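Local atomic coordinates of Cas6b (Methanococcus maripaludis, PDB entry 4Z7K), a protein that probably cleaves CRISPR RNA precursors as a Cas6-family endoribonuclease, binding a repeat RNA that forms no stem-loop. Residues L113-K118 with G213-V218; K170-E175 with R189-I194. All coordinates share one frame; numbering follows the deposited sequence.

Contact 1 (L113-K118 with G213-V218); sequences LKYQFK and GTVVKV
With chi1 at -63° in Tyr115 and -50° in Lys217, each CG stands beside its own backbone N and anti to the carbonyl carbon; from facing positions of a non-hydrogen-bonded pair the two side chains then run side by side, with Lys217 CG 3.3 Å from Tyr115 CE1. The backbones beneath pair the first and last strands of a sheet with the ferredoxin-like strand order, as expected of the RAMP family, antiparallel but twisted, with 142° between the strand directions. Gln116 and Val216 form the hydrogen-bonded pair: Gln116 N donates to Val216 O at 3.0 Å, and Val216 N returns a 3.2 Å bond to Gln116 O. Val218 N, in the final residue of the chain, binds Lys114 O at 2.8 Å, and Lys118 N closes the other end on Thr214 O at 3.1 Å.

Tyr115 and Phe117 share the inner face with Val215 and Lys217; there Val215 CG1 meets Phe117 CE2 at 3.5 Å. The Tyr115 hydroxyl is hydrogen-bonded to Ile198 N and Phe196 O, which ties the end of the ring to the chain just after strand 186-194 and should limit its movement. With an alanine here, both backbone groups would probably lose their side-chain partner, and the Lys217 methylenes the ring they run along. Gln116 and Val216 point to the opposite face, where the bent chain of Lys118 brings CD to 3.9 Å from Val216 CG1. Val218 CG2 lies against CB, CG and CD of the extended Lys114 chain. Thr214 O, besides accepting from Lys118 N, sits in the ring plane of Phe117, at its edge, 3.6 Å from CD2.

Contact 2 (K170-E175 with R189-I194); sequences KINLKE and RGEFYI
Lys170 runs alongside the ring of Tyr193, both side chains pointing the same way, with Lys170 CE 3.7 Å from Tyr193 CD2. Bends at chi3 and at chi4 (75°) bring the lysine end back beside the ring, and NZ comes to 3.6 Å from Tyr193 CE2. One hydrogen-bonded pair further on, Asn172 and Glu191 also rise side by side, their amide and carboxylate planes 83° apart; Asn172 ND2 stays 3.6 Å from Glu191 OE2, so the two ends adjoin without a hydrogen bond. Lys114 of the next strand lies near both pairs, giving Tyr193 OH a weak hydrogen bond and Glu191 OE1 a long, weak ion pair.

These strands are the second and third of the four-stranded C-terminal sheet and form its β-hairpin, almost exactly antiparallel at 177°. Six backbone bonds join Lys170 with Tyr193, Asn172 with Glu191 and Lys174 with Arg189, two to each pair. Tyr193 N to Lys170 O is 2.8 Å and Glu191 N to Asn172 O is 3.0 Å. The non-hydrogen-bonded pairs face the other way. Ile171 CG2 touches Phe192 CB at 3.8 Å, and both side chains pack against helix 137-158. Gly190 has no side chain opposite Leu173, and the leucine fills that place itself, its CD2 lying 3.6 Å from Gly190 CA.

In the fold
Contacts 1 and 2 belong to one four-stranded antiparallel sheet, their centres about 9 Å apart. Strands 112-117 and 186-194 are its central neighbours and join the two contacts directly, through probable hydrogen bonds such as Tyr115 N to Phe192 O. Contact 1 attaches the last strand of the chain at one edge and is partly buried; contact 2 is a local hairpin at the other edge and lies at the surface. On the shared inner face the Phe192 ring meets those of Tyr115 and Phe117, so aromatic packing spans both. Contact 2 carries mostly charged and polar side chains outward, with its nearest atom about 8 Å from the bound nucleic acid, against about 10 Å for contact 1.

Contact 1 (L113-K118 with G213-V218)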
loop_
_atom_site.group_PDB
_atom_site.type_symbol
_atom_site.label_atom_id
_atom_site.label_comp_id
_atom_site.label_asym_id
_atom_site.label_seq_id
_atom_site.Cartn_x
_atom_site.Cartn_y
_atom_site.Cartn_z
ATOM N N LEU B 113 12.388 16.944 23.800
ATOM C CA LEU B 113 11.010 17.368 23.996
ATOM C C LEU B 113 10.027 16.217 23.879
ATOM O O LEU B 113 10.218 15.303 23.074
ATOM C CB LEU B 113 10.648 18.444 22.975
ATOM C CG LEU B 113 11.553 19.670 22.905
ATOM C CD1 LEU B 113 11.497 20.280 21.501
ATOM C CD2 LEU B 113 11.150 20.677 23.999
ATOM N N LYS B 114 8.950 16.291 24.654
ATOM C CA LYS B 114 7.977 15.210 24.684
ATOM C C LYS B 114 6.655 15.591 24.048
ATOM O O LYS B 114 6.047 16.590 24.414
ATOM C CB LYS B 114 7.740 14.746 26.121
ATOM C CG LYS B 114 6.980 13.427 26.222
ATOM C CD LYS B 114 6.622 13.093 27.653
ATOM C CE LYS B 114 5.869 11.785 27.714
ATOM N NZ LYS B 114 5.498 11.451 29.114
ATOM N N TYR B 115 6.200 14.746 23.130
ATOM C CA TYR B 115 4.999 14.980 22.344
ATOM C C TYR B 115 3.979 13.881 22.585
ATOM O O TYR B 115 4.328 12.790 23.040
ATOM C CB TYR B 115 5.358 15.052 20.854
ATOM C CG TYR B 115 6.271 16.214 20.502
ATOM C CD1 TYR B 115 5.765 17.481 20.241
ATOM C CD2 TYR B 115 7.648 16.054 20.492
ATOM C CE1 TYR B 115 6.611 18.538 19.922
ATOM C CE2 TYR B 115 8.494 17.112 20.190
ATOM C CZ TYR B 115 7.971 18.346 19.909
ATOM O OH TYR B 115 8.827 19.379 19.624
ATOM N N GLN B 116 2.716 14.182 22.290
ATOM C CA GLN B 116 1.631 13.201 22.376
ATOM C C GLN B 116 0.665 13.285 21.189
ATOM O O GLN B 116 0.366 14.369 20.689
ATOM C CB GLN B 116 0.856 13.375 23.684
ATOM C CG GLN B 116 -0.065 12.210 23.986
ATOM C CD GLN B 116 -1.048 12.512 25.080
ATOM O OE1 GLN B 116 -0.957 13.547 25.736
ATOM N NE2 GLN B 116 -2.001 11.608 25.286
ATOM N N PHE B 117 0.198 12.123 20.746
ATOM C CA PHE B 117 -0.734 11.985 19.634
ATOM C C PHE B 117 -2.194 12.184 20.015
ATOM O O PHE B 117 -2.732 11.415 20.809
ATOM C CB PHE B 117 -0.596 10.600 19.012
ATOM C CG PHE B 117 0.592 10.438 18.121
ATOM C CD1 PHE B 117 1.288 9.243 18.097
ATOM C CD2 PHE B 117 0.981 11.448 17.262
ATOM C CE1 PHE B 117 2.371 9.073 17.260
ATOM C CE2 PHE B 117 2.071 11.277 16.424
ATOM C CZ PHE B 117 2.759 10.085 16.423
ATOM N N LYS B 118 -2.821 13.218 19.468
ATOM C CA LYS B 118 -4.257 13.434 19.603
ATOM C C LYS B 118 -5.081 12.426 18.775
ATOM O O LYS B 118 -6.205 12.049 19.126
ATOM C CB LYS B 118 -4.609 14.854 19.164
ATOM C CG LYS B 118 -4.887 15.842 20.265
ATOM C CD LYS B 118 -3.921 15.755 21.402
ATOM C CE LYS B 118 -4.469 16.542 22.599
ATOM N NZ LYS B 118 -5.864 16.136 22.961
ATOM N N GLY B 213 -2.244 11.677 12.861
ATOM C CA GLY B 213 -0.902 11.957 13.345
ATOM C C GLY B 213 -0.709 13.329 13.975
ATOM O O GLY B 213 0.373 13.913 13.905
ATOM N N THR B 214 -1.751 13.850 14.603
ATOM C CA THR B 214 -1.697 15.198 15.156
ATOM C C THR B 214 -0.814 15.250 16.416
ATOM O O THR B 214 -0.971 14.416 17.299
ATOM C CB THR B 214 -3.110 15.679 15.477
ATOM O OG1 THR B 214 -3.988 15.324 14.399
ATOM C CG2 THR B 214 -3.120 17.177 15.691
ATOM N N VAL B 215 0.168 16.143 16.490
ATOM C CA VAL B 215 1.005 16.166 17.699
ATOM C C VAL B 215 0.933 17.452 18.539
ATOM O O VAL B 215 0.705 18.535 18.012
ATOM C CB VAL B 215 2.475 15.901 17.355
ATOM C CG1 VAL B 215 2.565 14.757 16.365
ATOM C CG2 VAL B 215 3.119 17.119 16.776
ATOM N N VAL B 216 1.089 17.320 19.856
ATOM C CA VAL B 216 1.148 18.481 20.757
ATOM C C VAL B 216 2.227 18.270 21.837
ATOM O O VAL B 216 2.448 17.133 22.244
ATOM C CB VAL B 216 -0.192 18.750 21.417
ATOM C CG1 VAL B 216 -0.580 17.583 22.301
ATOM C CG2 VAL B 216 -0.112 20.029 22.221
ATOM N N LYS B 217 2.937 19.329 22.254
ATOM C CA LYS B 217 4.012 19.198 23.264
ATOM C C LYS B 217 3.459 18.977 24.680
ATOM O O LYS B 217 2.297 19.308 24.951
ATOM C CB LYS B 217 4.934 20.425 23.282
ATOM C CG LYS B 217 5.443 20.837 21.917
ATOM C CD LYS B 217 6.393 22.024 21.972
ATOM C CE LYS B 217 7.413 21.854 23.084
ATOM N NZ LYS B 217 8.244 23.082 23.237
ATOM N N VAL B 218 4.271 18.374 25.564
ATOM C CA VAL B 218 3.905 18.226 26.980
ATOM C C VAL B 218 5.068 18.563 27.912
ATOM O O VAL B 218 4.904 18.627 29.140
ATOM C CB VAL B 218 3.441 16.815 27.306
ATOM C CG1 VAL B 218 2.283 16.413 26.411
ATOM C CG2 VAL B 218 4.574 15.868 27.131
#

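Contact 2 (K170-E175 with R189-I194)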
loop_
_atom_site.group_PDB
_atom_site.type_symbol
_atom_site.label_atom_id
_atom_site.label_comp_id
_atom_site.label_asym_id
_atom_site.label_seq_id
_atom_site.Cartn_x
_atom_site.Cartn_y
_atom_site.Cartn_z
ATOM N N LYS B 170 12.617 8.276 21.070
ATOM C CA LYS B 170 12.133 7.241 21.961
ATOM C C LYS B 170 10.614 7.176 21.862
ATOM O O LYS B 170 9.922 8.197 21.846
ATOM C CB LYS B 170 12.576 7.507 23.403
ATOM C CG LYS B 170 12.036 6.510 24.425
ATOM C CD LYS B 170 12.822 6.577 25.732
ATOM C CE LYS B 170 12.193 7.487 26.772
ATOM N NZ LYS B 170 11.005 6.854 27.394
ATOM N N ILE B 171 10.090 5.964 21.798
ATOM C CA ILE B 171 8.663 5.808 21.626
ATOM C C ILE B 171 8.065 4.837 22.635
ATOM O O ILE B 171 8.628 3.781 22.954
ATOM C CB ILE B 171 8.313 5.346 20.201
ATOM C CG1 ILE B 171 9.050 4.049 19.858
ATOM C CG2 ILE B 171 8.662 6.429 19.191
ATOM C CD1 ILE B 171 8.697 3.523 18.484
ATOM N N ASN B 172 6.927 5.251 23.168
ATOM C CA ASN B 172 6.061 4.388 23.927
ATOM C C ASN B 172 4.729 4.457 23.216
ATOM O O ASN B 172 3.953 5.383 23.442
ATOM C CB ASN B 172 5.951 4.858 25.380
ATOM C CG ASN B 172 5.030 3.989 26.212
ATOM O OD1 ASN B 172 4.905 2.782 25.991
ATOM N ND2 ASN B 172 4.350 4.612 27.157
ATOM N N LEU B 173 4.465 3.500 22.335
ATOM C CA LEU B 173 3.252 3.556 21.518
ATOM C C LEU B 173 2.542 2.229 21.527
ATOM O O LEU B 173 3.182 1.175 21.581
ATOM C CB LEU B 173 3.566 3.940 20.063
ATOM C CG LEU B 173 4.469 5.137 19.808
ATOM C CD1 LEU B 173 4.843 5.193 18.350
ATOM C CD2 LEU B 173 3.785 6.414 20.255
ATOM N N LYS B 174 1.219 2.271 21.496
ATOM C CA LYS B 174 0.451 1.033 21.378
ATOM C C LYS B 174 -0.554 1.090 20.208
ATOM O O LYS B 174 -1.250 2.080 19.986
ATOM C CB LYS B 174 -0.194 0.693 22.734
ATOM C CG LYS B 174 0.896 0.516 23.846
ATOM C CD LYS B 174 0.413 -0.189 25.126
ATOM C CE LYS B 174 0.316 0.772 26.330
ATOM N NZ LYS B 174 -0.882 0.506 27.212
ATOM N N GLU B 175 -0.606 -0.010 19.473
ATOM C CA GLU B 175 -1.352 -0.143 18.223
ATOM C C GLU B 175 -2.875 -0.035 18.335
ATOM O O GLU B 175 -3.483 -0.575 19.250
ATOM C CB GLU B 175 -0.957 -1.482 17.600
ATOM C CG GLU B 175 -1.852 -2.009 16.519
ATOM C CD GLU B 175 -1.245 -3.210 15.818
ATOM O OE1 GLU B 175 -0.077 -3.532 16.120
ATOM O OE2 GLU B 175 -1.922 -3.822 14.959
ATOM N N ARG B 189 -1.511 5.060 19.007
ATOM C CA ARG B 189 -1.651 6.156 19.946
ATOM C C ARG B 189 -0.455 6.069 20.878
ATOM O O ARG B 189 0.205 5.025 20.947
ATOM C CB ARG B 189 -2.945 6.083 20.712
ATOM C CG ARG B 189 -3.279 7.398 21.390
ATOM C CD ARG B 189 -3.734 8.439 20.409
ATOM N NE ARG B 189 -5.073 8.127 19.917
ATOM C CZ ARG B 189 -6.158 8.806 20.267
ATOM N NH1 ARG B 189 -6.035 9.828 21.103
ATOM N NH2 ARG B 189 -7.354 8.476 19.781
ATOM N N GLY B 190 -0.148 7.149 21.586
ATOM C CA GLY B 190 0.986 7.088 22.481
ATOM C C GLY B 190 1.748 8.367 22.723
ATOM O O GLY B 190 1.203 9.472 22.602
ATOM N N GLU B 191 3.026 8.193 23.051
ATOM C CA GLU B 191 3.914 9.262 23.466
ATOM C C GLU B 191 5.230 9.081 22.741
ATOM O O GLU B 191 5.586 7.949 22.424
ATOM C CB GLU B 191 4.170 9.161 24.971
ATOM C CG GLU B 191 2.974 8.743 25.841
ATOM C CD GLU B 191 3.403 8.245 27.235
ATOM O OE1 GLU B 191 4.581 8.456 27.628
ATOM O OE2 GLU B 191 2.557 7.644 27.938
ATOM N N PHE B 192 5.961 10.155 22.456
ATOM C CA PHE B 192 7.326 9.970 21.960
ATOM C C PHE B 192 8.211 11.166 22.324
ATOM O O PHE B 192 7.705 12.258 22.560
ATOM C CB PHE B 192 7.328 9.710 20.457
ATOM C CG PHE B 192 6.940 10.894 19.620
ATOM C CD1 PHE B 192 7.875 11.859 19.274
ATOM C CD2 PHE B 192 5.661 11.018 19.128
ATOM C CE1 PHE B 192 7.530 12.936 18.483
ATOM C CE2 PHE B 192 5.311 12.099 18.330
ATOM C CZ PHE B 192 6.246 13.055 18.013
ATOM N N TYR B 193 9.527 10.958 22.363
ATOM C CA TYR B 193 10.487 11.996 22.771
ATOM C C TYR B 193 11.422 12.271 21.609
ATOM O O TYR B 193 11.769 11.344 20.888
ATOM C CB TYR B 193 11.312 11.575 23.995
ATOM C CG TYR B 193 10.556 11.320 25.286
ATOM C CD1 TYR B 193 10.526 12.270 26.302
ATOM C CD2 TYR B 193 9.903 10.110 25.499
ATOM C CE1 TYR B 193 9.853 12.020 27.490
ATOM C CE2 TYR B 193 9.221 9.854 26.669
ATOM C CZ TYR B 193 9.192 10.807 27.664
ATOM O OH TYR B 193 8.501 10.528 28.831
ATOM N N ILE B 194 11.836 13.517 21.401
ATOM C CA ILE B 194 12.739 13.785 20.279
ATOM C C ILE B 194 13.503 15.100 20.433
ATOM O O ILE B 194 13.049 16.017 21.124
ATOM C CB ILE B 194 11.942 13.778 18.929
ATOM C CG1 ILE B 194 12.868 13.687 17.725
ATOM C CG2 ILE B 194 11.019 14.973 18.809
ATOM C CD1 ILE B 194 12.154 13.214 16.507
#